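Local coordinates for protein TlmII (Streptoalloteichus hindustanus, PDB 4HVM) that is of unproven activity but probably acts in tallysomycin biosynthesis as a condensation-domain protein that engages phosphopantetheine-bound intermediates, at residues G12-S17 with V176-P181; A16-R21 with P334-V339; A34-R39 with L121-L126. All coordinates share one frame; numbering follows the deposited sequence.

Interaction 1: residues G12-S17 with V176-P181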
ATOM      1  N   GLY A  12     -22.859  10.876  17.749  1.00 54.71           N
ATOM      2  CA  GLY A  12     -22.159   9.682  17.308  1.00 59.32           C
ATOM      3  C   GLY A  12     -21.004   9.987  16.373  1.00 57.31           C
ATOM      4  O   GLY A  12     -21.008   9.582  15.209  1.00 54.68           O
ATOM      5  N   LEU A  13     -20.013  10.714  16.882  1.00 53.52           N
ATOM      6  CA  LEU A  13     -18.840  11.086  16.096  1.00 44.69           C
ATOM      7  C   LEU A  13     -17.549  10.731  16.822  1.00 41.24           C
ATOM      8  O   LEU A  13     -17.143  11.424  17.752  1.00 47.16           O
ATOM      9  CB  LEU A  13     -18.848  12.582  15.762  1.00 40.55           C
ATOM     10  CG  LEU A  13     -19.580  13.042  14.500  1.00 43.65           C
ATOM     11  CD1 LEU A  13     -21.095  12.989  14.671  1.00 56.41           C
ATOM     12  CD2 LEU A  13     -19.127  14.440  14.111  1.00 38.56           C
ATOM     13  N   ARG A  14     -16.907   9.652  16.388  1.00 36.94           N
ATOM     14  CA  ARG A  14     -15.646   9.226  16.980  1.00 38.64           C
ATOM     15  C   ARG A  14     -14.480  10.016  16.386  1.00 38.87           C
ATOM     16  O   ARG A  14     -14.497  10.377  15.210  1.00 43.88           O
ATOM     17  CB  ARG A  14     -15.441   7.724  16.774  1.00 41.71           C
ATOM     18  CG  ARG A  14     -14.295   7.132  17.577  1.00 52.63           C
ATOM     19  CD  ARG A  14     -14.239   5.618  17.437  1.00 60.19           C
ATOM     20  NE  ARG A  14     -13.271   5.025  18.355  1.00 65.36           N
ATOM     21  CZ  ARG A  14     -13.547   4.671  19.606  1.00 71.50           C
ATOM     22  NH1 ARG A  14     -12.605   4.137  20.372  1.00 73.98           N
ATOM     23  NH2 ARG A  14     -14.767   4.850  20.094  1.00 72.99           N
ATOM     24  N   ARG A  15     -13.474  10.290  17.208  1.00 40.82           N
ATOM     25  CA  ARG A  15     -12.295  11.008  16.749  1.00 43.33           C
ATOM     26  C   ARG A  15     -11.499  10.136  15.784  1.00 34.38           C
ATOM     27  O   ARG A  15     -11.462   8.915  15.924  1.00 33.29           O
ATOM     28  CB  ARG A  15     -11.423  11.408  17.939  1.00 56.09           C
ATOM     29  CG  ARG A  15     -10.397  12.489  17.640  1.00 68.46           C
ATOM     30  CD  ARG A  15     -11.071  13.821  17.345  1.00 83.71           C
ATOM     31  NE  ARG A  15     -10.145  14.944  17.459  1.00 94.44           N
ATOM     32  CZ  ARG A  15      -9.406  15.413  16.458  1.00102.33           C
ATOM     33  NH1 ARG A  15      -9.480  14.857  15.255  1.00103.05           N
ATOM     34  NH2 ARG A  15      -8.592  16.441  16.661  1.00105.39           N
ATOM     35  N   ALA A  16     -10.866  10.768  14.802  1.00 32.41           N
ATOM     36  CA  ALA A  16     -10.076  10.043  13.814  1.00 21.18           C
ATOM     37  C   ALA A  16      -8.721   9.653  14.386  1.00 28.03           C
ATOM     38  O   ALA A  16      -8.169  10.359  15.231  1.00 30.62           O
ATOM     39  CB  ALA A  16      -9.898  10.877  12.560  1.00 21.27           C
ATOM     40  N   SER A  17      -8.182   8.533  13.913  1.00 26.23           N
ATOM     41  CA  SER A  17      -6.888   8.043  14.382  1.00 28.48           C
ATOM     42  C   SER A  17      -5.729   8.870  13.825  1.00 28.88           C
ATOM     43  O   SER A  17      -5.926   9.735  12.973  1.00 33.05           O
ATOM     44  CB  SER A  17      -6.705   6.564  14.025  1.00 31.82           C
ATOM     45  OG  SER A  17      -6.608   6.377  12.624  1.00 36.24           O
ATOM     46  N   VAL A 176      -8.835   0.465  18.674  1.00 29.25           N
ATOM     47  CA  VAL A 176      -7.481   0.965  18.442  1.00 24.01           C
ATOM     48  C   VAL A 176      -7.458   2.306  17.713  1.00 20.19           C
ATOM     49  O   VAL A 176      -6.408   2.748  17.249  1.00 30.95           O
ATOM     50  CB  VAL A 176      -6.627  -0.051  17.653  1.00 18.87           C
ATOM     51  CG1 VAL A 176      -6.464  -1.337  18.448  1.00 19.85           C
ATOM     52  CG2 VAL A 176      -7.254  -0.332  16.297  1.00 21.89           C
ATOM     53  N   ALA A 177      -8.615   2.951  17.613  1.00 25.29           N
ATOM     54  CA  ALA A 177      -8.701   4.251  16.961  1.00 21.54           C
ATOM     55  C   ALA A 177      -7.936   5.307  17.752  1.00 38.05           C
ATOM     56  O   ALA A 177      -7.363   6.230  17.175  1.00 36.08           O
ATOM     57  CB  ALA A 177     -10.145   4.664  16.783  1.00 23.02           C
ATOM     58  N   ASP A 178      -7.928   5.161  19.073  1.00 43.36           N
ATOM     59  CA  ASP A 178      -7.233   6.102  19.946  1.00 45.50           C
ATOM     60  C   ASP A 178      -5.780   5.691  20.146  1.00 38.80           C
ATOM     61  O   ASP A 178      -5.007   6.413  20.774  1.00 39.73           O
ATOM     62  CB  ASP A 178      -7.932   6.186  21.303  1.00 57.69           C
ATOM     63  CG  ASP A 178      -9.410   6.507  21.181  1.00 72.90           C
ATOM     64  OD1 ASP A 178      -9.806   7.113  20.162  1.00 78.67           O
ATOM     65  OD2 ASP A 178     -10.173   6.153  22.106  1.00 76.60           O
ATOM     66  N   PHE A 179      -5.412   4.530  19.611  1.00 34.36           N
ATOM     67  CA  PHE A 179      -4.067   3.995  19.805  1.00 31.59           C
ATOM     68  C   PHE A 179      -2.994   4.809  19.089  1.00 34.04           C
ATOM     69  O   PHE A 179      -3.183   5.257  17.958  1.00 45.04           O
ATOM     70  CB  PHE A 179      -3.989   2.530  19.370  1.00 31.74           C
ATOM     71  CG  PHE A 179      -2.605   1.952  19.444  1.00 36.88           C
ATOM     72  CD1 PHE A 179      -2.041   1.629  20.669  1.00 34.86           C
ATOM     73  CD2 PHE A 179      -1.868   1.729  18.291  1.00 32.96           C
ATOM     74  CE1 PHE A 179      -0.770   1.098  20.745  1.00 27.73           C
ATOM     75  CE2 PHE A 179      -0.595   1.196  18.359  1.00 29.27           C
ATOM     76  CZ  PHE A 179      -0.045   0.881  19.589  1.00 26.54           C
ATOM     77  N   HIS A 180      -1.863   4.985  19.765  1.00 33.64           N
ATOM     78  CA  HIS A 180      -0.723   5.706  19.213  1.00 30.67           C
ATOM     79  C   HIS A 180       0.559   5.096  19.765  1.00 26.59           C
ATOM     80  O   HIS A 180       0.731   5.005  20.980  1.00 27.84           O
ATOM     81  CB  HIS A 180      -0.800   7.187  19.586  1.00 28.89           C
ATOM     82  CG  HIS A 180       0.020   8.081  18.706  1.00 29.82           C
ATOM     83  ND1 HIS A 180       1.397   8.038  18.675  1.00 25.79           N
ATOM     84  CD2 HIS A 180      -0.347   9.047  17.832  1.00 17.91           C
ATOM     85  CE1 HIS A 180       1.844   8.937  17.814  1.00 29.29           C
ATOM     86  NE2 HIS A 180       0.806   9.562  17.290  1.00 35.72           N
ATOM     87  N   PRO A 181       1.463   4.670  18.872  1.00 22.68           N
ATOM     88  CA  PRO A 181       2.729   4.037  19.260  1.00 22.64           C
ATOM     89  C   PRO A 181       3.578   4.944  20.146  1.00 28.83           C
ATOM     90  O   PRO A 181       4.448   4.457  20.865  1.00 37.11           O
ATOM     91  CB  PRO A 181       3.431   3.818  17.917  1.00 19.99           C
ATOM     92  CG  PRO A 181       2.336   3.756  16.921  1.00 19.86           C
ATOM     93  CD  PRO A 181       1.308   4.733  17.410  1.00 21.45           C
TER
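The Arg14 guanidinium has the methyl of Ala177 at its edge, near its plane, while the carboxylate of Asp178 comes in obliquely; within 176-181, the nitrogen of Pro181 lies toward the rim of one face of the Phe179 ring, 4.0 Å above its plane. The contact lies in the condensation-domain fold, where the first strand, 13-15, ends and a long loop before helix 185-198 runs past it. Strand 13-15 is itself held by strand 76-80, with backbone bonds from Arg14 to Met78 and from Ala16 to Leu76. Arg14 bridges the gap with a chain extended from CG to NE: CG stands trans to the backbone N (chi1 -169°), and NE lies 3.5 Å from Ala177 CB. Beyond it, Arg14 NH1 and Asp178 OD2 form a long salt bridge of 3.6 Å. The two planar groups are almost parallel, 11° apart, yet the carboxylate oxygen is displaced from the guanidinium plane, so the attraction is electrostatic, without a directed N-H bond. Asp178 is exposed, at the outer edge of the contact. The inner part is buried: Ala177 directs its methyl toward segment 12-17, and its carbonyl is met by Ser17, where the two backbones come closest, Ser17 CA to Ala177 CA 4.9 Å. Ala177 O touches Ser17 CB at 3.2 Å and receives a CA-H...O contact from Ser17 CA at 3.4 Å.

Interaction 2: residues A16-R21 with P334-V339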
ATOM      1  N   ALA A  16     -10.866  10.768  14.802  1.00 32.41           N
ATOM      2  CA  ALA A  16     -10.076  10.043  13.814  1.00 21.18           C
ATOM      3  C   ALA A  16      -8.721   9.653  14.386  1.00 28.03           C
ATOM      4  O   ALA A  16      -8.169  10.359  15.231  1.00 30.62           O
ATOM      5  CB  ALA A  16      -9.898  10.877  12.560  1.00 21.27           C
ATOM      6  N   SER A  17      -8.182   8.533  13.913  1.00 26.23           N
ATOM      7  CA  SER A  17      -6.888   8.043  14.382  1.00 28.48           C
ATOM      8  C   SER A  17      -5.729   8.870  13.825  1.00 28.88           C
ATOM      9  O   SER A  17      -5.926   9.735  12.973  1.00 33.05           O
ATOM     10  CB  SER A  17      -6.705   6.564  14.025  1.00 31.82           C
ATOM     11  OG  SER A  17      -6.608   6.377  12.624  1.00 36.24           O
ATOM     12  N   PHE A  18      -4.521   8.591  14.302  1.00 26.60           N
ATOM     13  CA  PHE A  18      -3.347   9.376  13.925  1.00 26.35           C
ATOM     14  C   PHE A  18      -2.902   9.159  12.475  1.00 29.72           C
ATOM     15  O   PHE A  18      -2.328  10.057  11.853  1.00 32.11           O
ATOM     16  CB  PHE A  18      -2.194   9.105  14.894  1.00 22.19           C
ATOM     17  CG  PHE A  18      -1.499   7.793  14.668  1.00 16.96           C
ATOM     18  CD1 PHE A  18      -2.090   6.594  15.037  1.00 18.87           C
ATOM     19  CD2 PHE A  18      -0.239   7.766  14.098  1.00 15.78           C
ATOM     20  CE1 PHE A  18      -1.429   5.388  14.827  1.00 16.57           C
ATOM     21  CE2 PHE A  18       0.422   6.573  13.889  1.00 13.98           C
ATOM     22  CZ  PHE A  18      -0.171   5.381  14.252  1.00 10.39           C
ATOM     23  N   LEU A  19      -3.165   7.972  11.940  1.00 20.72           N
ATOM     24  CA  LEU A  19      -2.850   7.679  10.545  1.00 16.27           C
ATOM     25  C   LEU A  19      -3.892   8.291   9.619  1.00 22.34           C
ATOM     26  O   LEU A  19      -3.588   8.664   8.486  1.00 23.95           O
ATOM     27  CB  LEU A  19      -2.759   6.169  10.313  1.00 13.98           C
ATOM     28  CG  LEU A  19      -1.535   5.478  10.924  1.00 18.45           C
ATOM     29  CD1 LEU A  19      -1.591   3.976  10.702  1.00 15.16           C
ATOM     30  CD2 LEU A  19      -0.237   6.064  10.375  1.00  8.48           C
ATOM     31  N   GLN A  20      -5.126   8.385  10.109  1.00 25.06           N
ATOM     32  CA  GLN A  20      -6.198   9.041   9.369  1.00 25.92           C
ATOM     33  C   GLN A  20      -5.978  10.548   9.341  1.00 22.90           C
ATOM     34  O   GLN A  20      -6.128  11.185   8.300  1.00 25.85           O
ATOM     35  CB  GLN A  20      -7.558   8.717   9.986  1.00 15.62           C
ATOM     36  CG  GLN A  20      -8.012   7.290   9.753  1.00 14.54           C
ATOM     37  CD  GLN A  20      -9.308   6.978  10.460  1.00 17.87           C
ATOM     38  OE1 GLN A  20      -9.535   7.418  11.586  1.00 19.28           O
ATOM     39  NE2 GLN A  20     -10.172   6.217   9.801  1.00 15.60           N
ATOM     40  N   ARG A  21      -5.625  11.110  10.493  1.00 23.85           N
ATOM     41  CA  ARG A  21      -5.289  12.527  10.592  1.00 18.47           C
ATOM     42  C   ARG A  21      -4.110  12.874   9.686  1.00 29.63           C
ATOM     43  O   ARG A  21      -4.123  13.892   8.994  1.00 31.50           O
ATOM     44  CB  ARG A  21      -4.959  12.899  12.041  1.00 19.38           C
ATOM     45  CG  ARG A  21      -6.115  13.532  12.810  1.00 25.93           C
ATOM     46  CD  ARG A  21      -5.743  13.839  14.260  1.00 28.25           C
ATOM     47  NE  ARG A  21      -5.914  12.676  15.131  1.00 43.99           N
ATOM     48  CZ  ARG A  21      -4.926  12.056  15.772  1.00 52.26           C
ATOM     49  NH1 ARG A  21      -3.678  12.487  15.655  1.00 53.82           N
ATOM     50  NH2 ARG A  21      -5.190  11.006  16.539  1.00 52.99           N
ATOM     51  N   PRO A 334       5.787   8.599  13.094  1.00 13.94           N
ATOM     52  CA  PRO A 334       4.796   8.572  12.013  1.00 16.97           C
ATOM     53  C   PRO A 334       5.213   9.423  10.814  1.00 22.26           C
ATOM     54  O   PRO A 334       5.715  10.536  10.989  1.00 22.44           O
ATOM     55  CB  PRO A 334       3.548   9.151  12.679  1.00 13.64           C
ATOM     56  CG  PRO A 334       3.692   8.778  14.113  1.00 16.13           C
ATOM     57  CD  PRO A 334       5.168   8.874  14.403  1.00 17.10           C
ATOM     58  N   TYR A 335       5.011   8.884   9.614  1.00 17.29           N
ATOM     59  CA  TYR A 335       5.474   9.520   8.384  1.00 15.60           C
ATOM     60  C   TYR A 335       4.987  10.954   8.238  1.00 16.86           C
ATOM     61  O   TYR A 335       5.723  11.815   7.763  1.00 21.88           O
ATOM     62  CB  TYR A 335       5.054   8.700   7.165  1.00 16.41           C
ATOM     63  CG  TYR A 335       5.596   9.226   5.856  1.00 10.79           C
ATOM     64  CD1 TYR A 335       6.890   8.936   5.455  1.00 17.61           C
ATOM     65  CD2 TYR A 335       4.809  10.005   5.017  1.00 11.40           C
ATOM     66  CE1 TYR A 335       7.388   9.409   4.261  1.00 18.86           C
ATOM     67  CE2 TYR A 335       5.299  10.486   3.817  1.00 11.64           C
ATOM     68  CZ  TYR A 335       6.589  10.184   3.444  1.00 28.24           C
ATOM     69  OH  TYR A 335       7.084  10.660   2.252  1.00 35.58           O
ATOM     70  N   HIS A 336       3.750  11.206   8.652  1.00 13.11           N
ATOM     71  CA  HIS A 336       3.197  12.551   8.584  1.00 14.39           C
ATOM     72  C   HIS A 336       3.890  13.477   9.577  1.00 22.22           C
ATOM     73  O   HIS A 336       4.073  14.662   9.306  1.00 24.09           O
ATOM     74  CB  HIS A 336       1.683  12.536   8.814  1.00 14.94           C
ATOM     75  CG  HIS A 336       1.275  12.033  10.163  1.00 31.24           C
ATOM     76  ND1 HIS A 336       1.163  12.858  11.261  1.00 37.03           N
ATOM     77  CD2 HIS A 336       0.941  10.792  10.589  1.00 27.45           C
ATOM     78  CE1 HIS A 336       0.784  12.147  12.307  1.00 37.10           C
ATOM     79  NE2 HIS A 336       0.643  10.890  11.927  1.00 31.72           N
ATOM     80  N   ASP A 337       4.289  12.926  10.720  1.00 20.09           N
ATOM     81  CA  ASP A 337       5.012  13.693  11.728  1.00 20.97           C
ATOM     82  C   ASP A 337       6.431  13.986  11.259  1.00 24.69           C
ATOM     83  O   ASP A 337       6.998  15.029  11.586  1.00 29.06           O
ATOM     84  CB  ASP A 337       5.034  12.955  13.067  1.00 21.18           C
ATOM     85  CG  ASP A 337       3.709  13.040  13.799  1.00 34.20           C
ATOM     86  OD1 ASP A 337       3.091  14.129  13.791  1.00 38.09           O
ATOM     87  OD2 ASP A 337       3.287  12.020  14.387  1.00 35.76           O
ATOM     88  N   VAL A 338       7.000  13.061  10.489  1.00 17.81           N
ATOM     89  CA  VAL A 338       8.319  13.260   9.899  1.00 16.78           C
ATOM     90  C   VAL A 338       8.262  14.342   8.827  1.00 28.10           C
ATOM     91  O   VAL A 338       9.121  15.222   8.777  1.00 31.85           O
ATOM     92  CB  VAL A 338       8.875  11.952   9.296  1.00 13.12           C
ATOM     93  CG1 VAL A 338      10.106  12.231   8.451  1.00 13.22           C
ATOM     94  CG2 VAL A 338       9.203  10.962  10.397  1.00 27.00           C
ATOM     95  N   VAL A 339       7.237  14.274   7.981  1.00 30.91           N
ATOM     96  CA  VAL A 339       7.037  15.249   6.912  1.00 23.98           C
ATOM     97  C   VAL A 339       6.866  16.660   7.465  1.00 29.03           C
ATOM     98  O   VAL A 339       7.511  17.602   7.002  1.00 30.11           O
ATOM     99  CB  VAL A 339       5.822  14.883   6.038  1.00 15.66           C
ATOM    100  CG1 VAL A 339       5.372  16.078   5.213  1.00 16.95           C
ATOM    101  CG2 VAL A 339       6.150  13.696   5.143  1.00 14.34           C
TER
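Phe18 and His336 meet where the first turns of helices 18-27 and 335-344 face each other, with Ser17 and Pro334 as the respective N-caps and no backbone hydrogen bond between them. The side chains do the joining. His336 swings its imidazole across the gap with CG between its own backbone N and carbonyl carbon (chi1 62°). The phenyl and imidazole groups approach edge on, Phe18 CD2 lying 3.9 Å from His336 NE2, and the two side chains cross at about a right angle. The same nitrogen comes within 3.1 Å of Phe18 O, but the angle is too poor for a hydrogen bond. Beside it, Pro334 CG packs obliquely on the same part of the ring, 4.0 Å from Phe18 CE2; further along, His180 and Pro181 also pack on this phenylalanine. The start of helix 18-27 is fixed by its own polar bonds. Gln20 OE1 takes the N-H of Ser17 at 2.9 Å in the carbonyl plane, on a lone pair, which is the N3-to-N-cap half of a capping box. Arg21 folds back so that NE reaches Ala16 O at 3.2 Å from above the carbonyl plane, and one guanidinium face lies over Phe18 CA. Gln20 NE2 bonds the backbone of Met143, while Tyr335 N is held by Asp298. The Ser-x-x-Gln start of the first helix, Ser17 to Gln20, resembles the first core motif of condensation domains, and its contact with helix 335-344 is consistent with the seam between the two halves of their V-shaped fold.

Interaction 3: residues A34-R39 with L121-L126. With SO4 (sulfate ion), chain F.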
ATOM      1  N   ALA A  34      -7.123   9.877  -5.599  1.00 20.13           N
ATOM      2  CA  ALA A  34      -5.771   9.537  -5.165  1.00 19.09           C
ATOM      3  C   ALA A  34      -5.789   8.730  -3.875  1.00 27.01           C
ATOM      4  O   ALA A  34      -4.804   8.077  -3.527  1.00 38.94           O
ATOM      5  CB  ALA A  34      -4.937  10.791  -4.987  1.00 16.55           C
ATOM      6  N   ALA A  35      -6.909   8.786  -3.162  1.00 18.48           N
ATOM      7  CA  ALA A  35      -7.040   8.079  -1.896  1.00 20.07           C
ATOM      8  C   ALA A  35      -7.585   6.671  -2.085  1.00 24.73           C
ATOM      9  O   ALA A  35      -7.736   5.926  -1.117  1.00 26.31           O
ATOM     10  CB  ALA A  35      -7.943   8.857  -0.957  1.00 20.35           C
ATOM     11  N   PHE A  36      -7.877   6.307  -3.328  1.00 21.00           N
ATOM     12  CA  PHE A  36      -8.555   5.044  -3.600  1.00 14.86           C
ATOM     13  C   PHE A  36      -7.663   3.989  -4.238  1.00 16.80           C
ATOM     14  O   PHE A  36      -6.770   4.299  -5.026  1.00 20.34           O
ATOM     15  CB  PHE A  36      -9.806   5.269  -4.458  1.00 13.13           C
ATOM     16  CG  PHE A  36     -10.998   5.719  -3.672  1.00 21.95           C
ATOM     17  CD1 PHE A  36     -11.140   7.048  -3.316  1.00 14.88           C
ATOM     18  CD2 PHE A  36     -11.969   4.814  -3.274  1.00 13.86           C
ATOM     19  CE1 PHE A  36     -12.227   7.472  -2.582  1.00 16.19           C
ATOM     20  CE2 PHE A  36     -13.062   5.230  -2.537  1.00 19.85           C
ATOM     21  CZ  PHE A  36     -13.191   6.563  -2.192  1.00 18.42           C
ATOM     22  N   ALA A  37      -7.927   2.736  -3.885  1.00 17.12           N
ATOM     23  CA  ALA A  37      -7.208   1.601  -4.440  1.00 16.16           C
ATOM     24  C   ALA A  37      -8.203   0.486  -4.712  1.00 17.55           C
ATOM     25  O   ALA A  37      -9.254   0.418  -4.074  1.00 17.53           O
ATOM     26  CB  ALA A  37      -6.139   1.125  -3.472  1.00  7.42           C
ATOM     27  N   ALA A  38      -7.873  -0.394  -5.651  1.00 17.50           N
ATOM     28  CA  ALA A  38      -8.766  -1.494  -5.993  1.00 10.11           C
ATOM     29  C   ALA A  38      -8.062  -2.848  -5.971  1.00 14.19           C
ATOM     30  O   ALA A  38      -6.989  -3.009  -6.547  1.00 23.50           O
ATOM     31  CB  ALA A  38      -9.399  -1.252  -7.354  1.00  9.61           C
ATOM     32  N   ARG A  39      -8.675  -3.814  -5.296  1.00 11.27           N
ATOM     33  CA  ARG A  39      -8.206  -5.193  -5.307  1.00 12.16           C
ATOM     34  C   ARG A  39      -9.411  -6.096  -5.531  1.00 14.83           C
ATOM     35  O   ARG A  39     -10.551  -5.658  -5.377  1.00 16.38           O
ATOM     36  CB  ARG A  39      -7.521  -5.543  -3.985  1.00  8.08           C
ATOM     37  CG  ARG A  39      -6.310  -4.675  -3.663  1.00 22.36           C
ATOM     38  CD  ARG A  39      -5.209  -4.852  -4.690  1.00 16.05           C
ATOM     39  NE  ARG A  39      -4.516  -3.595  -4.961  1.00 17.62           N
ATOM     40  CZ  ARG A  39      -3.447  -3.172  -4.295  1.00 30.56           C
ATOM     41  NH1 ARG A  39      -2.947  -3.909  -3.312  1.00 45.17           N
ATOM     42  NH2 ARG A  39      -2.881  -2.014  -4.609  1.00 28.86           N
ATOM     43  N   LEU A 121     -17.386   5.135   0.952  1.00 23.44           N
ATOM     44  CA  LEU A 121     -15.953   5.145   0.675  1.00 17.86           C
ATOM     45  C   LEU A 121     -15.382   3.739   0.499  1.00 20.14           C
ATOM     46  O   LEU A 121     -14.197   3.571   0.207  1.00 19.70           O
ATOM     47  CB  LEU A 121     -15.202   5.892   1.779  1.00 14.03           C
ATOM     48  CG  LEU A 121     -15.628   7.339   2.010  1.00 18.77           C
ATOM     49  CD1 LEU A 121     -14.804   7.974   3.116  1.00 15.45           C
ATOM     50  CD2 LEU A 121     -15.494   8.133   0.725  1.00 26.37           C
ATOM     51  N   VAL A 122     -16.229   2.733   0.691  1.00 17.23           N
ATOM     52  CA  VAL A 122     -15.853   1.348   0.438  1.00 14.79           C
ATOM     53  C   VAL A 122     -16.914   0.688  -0.428  1.00 22.88           C
ATOM     54  O   VAL A 122     -18.006   0.377   0.044  1.00 26.96           O
ATOM     55  CB  VAL A 122     -15.693   0.551   1.741  1.00 15.61           C
ATOM     56  CG1 VAL A 122     -15.438  -0.917   1.436  1.00 15.95           C
ATOM     57  CG2 VAL A 122     -14.562   1.131   2.579  1.00 19.92           C
ATOM     58  N   ARG A 123     -16.590   0.486  -1.701  1.00 22.05           N
ATOM     59  CA  ARG A 123     -17.528  -0.108  -2.648  1.00 17.71           C
ATOM     60  C   ARG A 123     -17.154  -1.552  -2.970  1.00 19.84           C
ATOM     61  O   ARG A 123     -16.016  -1.839  -3.333  1.00 33.81           O
ATOM     62  CB  ARG A 123     -17.580   0.724  -3.932  1.00 23.20           C
ATOM     63  CG  ARG A 123     -18.139   2.122  -3.729  1.00 21.33           C
ATOM     64  CD  ARG A 123     -17.842   3.034  -4.909  1.00 19.25           C
ATOM     65  NE  ARG A 123     -17.241   4.285  -4.460  1.00 29.29           N
ATOM     66  CZ  ARG A 123     -16.139   4.815  -4.980  1.00 27.23           C
ATOM     67  NH1 ARG A 123     -15.517   4.211  -5.983  1.00 27.55           N
ATOM     68  NH2 ARG A 123     -15.664   5.956  -4.500  1.00 31.38           N
ATOM     69  N   LEU A 124     -18.114  -2.459  -2.830  1.00 16.68           N
ATOM     70  CA  LEU A 124     -17.896  -3.853  -3.187  1.00 13.43           C
ATOM     71  C   LEU A 124     -18.490  -4.112  -4.562  1.00 21.32           C
ATOM     72  O   LEU A 124     -19.659  -3.815  -4.800  1.00 24.24           O
ATOM     73  CB  LEU A 124     -18.511  -4.793  -2.149  1.00 15.69           C
ATOM     74  CG  LEU A 124     -17.910  -4.736  -0.749  1.00 18.72           C
ATOM     75  CD1 LEU A 124     -18.532  -5.788   0.154  1.00 17.79           C
ATOM     76  CD2 LEU A 124     -16.399  -4.906  -0.816  1.00 24.73           C
ATOM     77  N   HIS A 125     -17.680  -4.650  -5.468  1.00 23.34           N
ATOM     78  CA  HIS A 125     -18.145  -4.973  -6.812  1.00 18.48           C
ATOM     79  C   HIS A 125     -18.338  -6.478  -6.986  1.00 19.55           C
ATOM     80  O   HIS A 125     -17.454  -7.267  -6.654  1.00 27.48           O
ATOM     81  CB  HIS A 125     -17.172  -4.434  -7.865  1.00 14.02           C
ATOM     82  CG  HIS A 125     -17.134  -2.938  -7.949  1.00 19.07           C
ATOM     83  ND1 HIS A 125     -17.810  -2.230  -8.919  1.00 22.09           N
ATOM     84  CD2 HIS A 125     -16.501  -2.017  -7.184  1.00 12.22           C
ATOM     85  CE1 HIS A 125     -17.597  -0.936  -8.746  1.00 17.00           C
ATOM     86  NE2 HIS A 125     -16.806  -0.781  -7.701  1.00 20.89           N
ATOM     87  N   LEU A 126     -19.503  -6.869  -7.495  1.00 16.36           N
ATOM     88  CA  LEU A 126     -19.776  -8.262  -7.827  1.00 17.74           C
ATOM     89  C   LEU A 126     -19.870  -8.371  -9.347  1.00 18.53           C
ATOM     90  O   LEU A 126     -20.922  -8.118  -9.933  1.00 22.23           O
ATOM     91  CB  LEU A 126     -21.074  -8.729  -7.161  1.00 17.93           C
ATOM     92  CG  LEU A 126     -21.313 -10.232  -6.994  1.00 42.09           C
ATOM     93  CD1 LEU A 126     -22.281 -10.476  -5.852  1.00 44.19           C
ATOM     94  CD2 LEU A 126     -21.840 -10.864  -8.274  1.00 45.35           C
TER
HETATM   95  S   SO4 F 502      -2.312   1.149  -5.072  1.00 77.37           S
HETATM   96  O1  SO4 F 502      -1.383   1.083  -6.199  1.00 78.64           O
HETATM   97  O2  SO4 F 502      -2.493   2.534  -4.644  1.00 76.24           O
HETATM   98  O3  SO4 F 502      -3.602   0.603  -5.488  1.00 82.06           O
HETATM   99  O4  SO4 F 502      -1.777   0.373  -3.956  1.00 75.92           O
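Phe36 opens strand 36-44 and sends its ring over to Leu121 and Arg123 at the start of strand 122-128. The two strands belong to the mixed five-stranded sheet of the condensation-domain fold but are not neighbours: strand 133-141 runs between them, antiparallel to both, and Phe36 CA stands 8.5 Å from Leu121 CA. The chi1 of Phe36, -81°, with CG trans to the carbonyl carbon, leans the ring across this middle strand. CZ packs on Leu121 CD2 at 4.0 Å, and CE2 lies 3.4 Å from Leu121 O. The guanidinium of Arg123 arrives obliquely, its plane 23° from that of the ring, with NH2 3.3 Å from Phe36 CE2; its stronger partner is Asp109, which forms a salt bridge with NH1 and also bonds His125. With an alanine here, the space beside Leu121 CD2 is likely to go unfilled and the Arg123 guanidinium to lose the ring it rests against. Ala37 comes next, its CB 3.3 Å from O3 of a sulfate that was probably carried in from the crystallisation liquor. Ala38 turns its side chain to helix 98-110, touching Leu106. Last, Arg39 bends at chi2 and chi3, its NE making a weak bond to Ala38 O, and its NH2 gives the sulfate two weak hydrogen bonds, 2.7 Å to O4 and 2.9 Å to O3.

Overall arrangement
Interactions 1 and 2 form one continuous region, their centres 12 Å apart. Both start from the chain around Ala16 and Ser17, where strand 13-15 gives way to helix 18-27, and Phe18 joins them directly: its CZ lies 3.5 Å from Pro181 CD. Loop 176-181 and segment 334-339 thus pack about the same phenylalanine. Interaction 3 lies apart, with its centre 22 Å from each of the others and its nearest atoms about 11 Å from interaction 1 and about 8 Å from interaction 2. Along the chain it is nested inside the loops that both close. The sulfate, probably from the crystallisation liquor, sits at Arg39 in interaction 3 and does not by itself identify an active site.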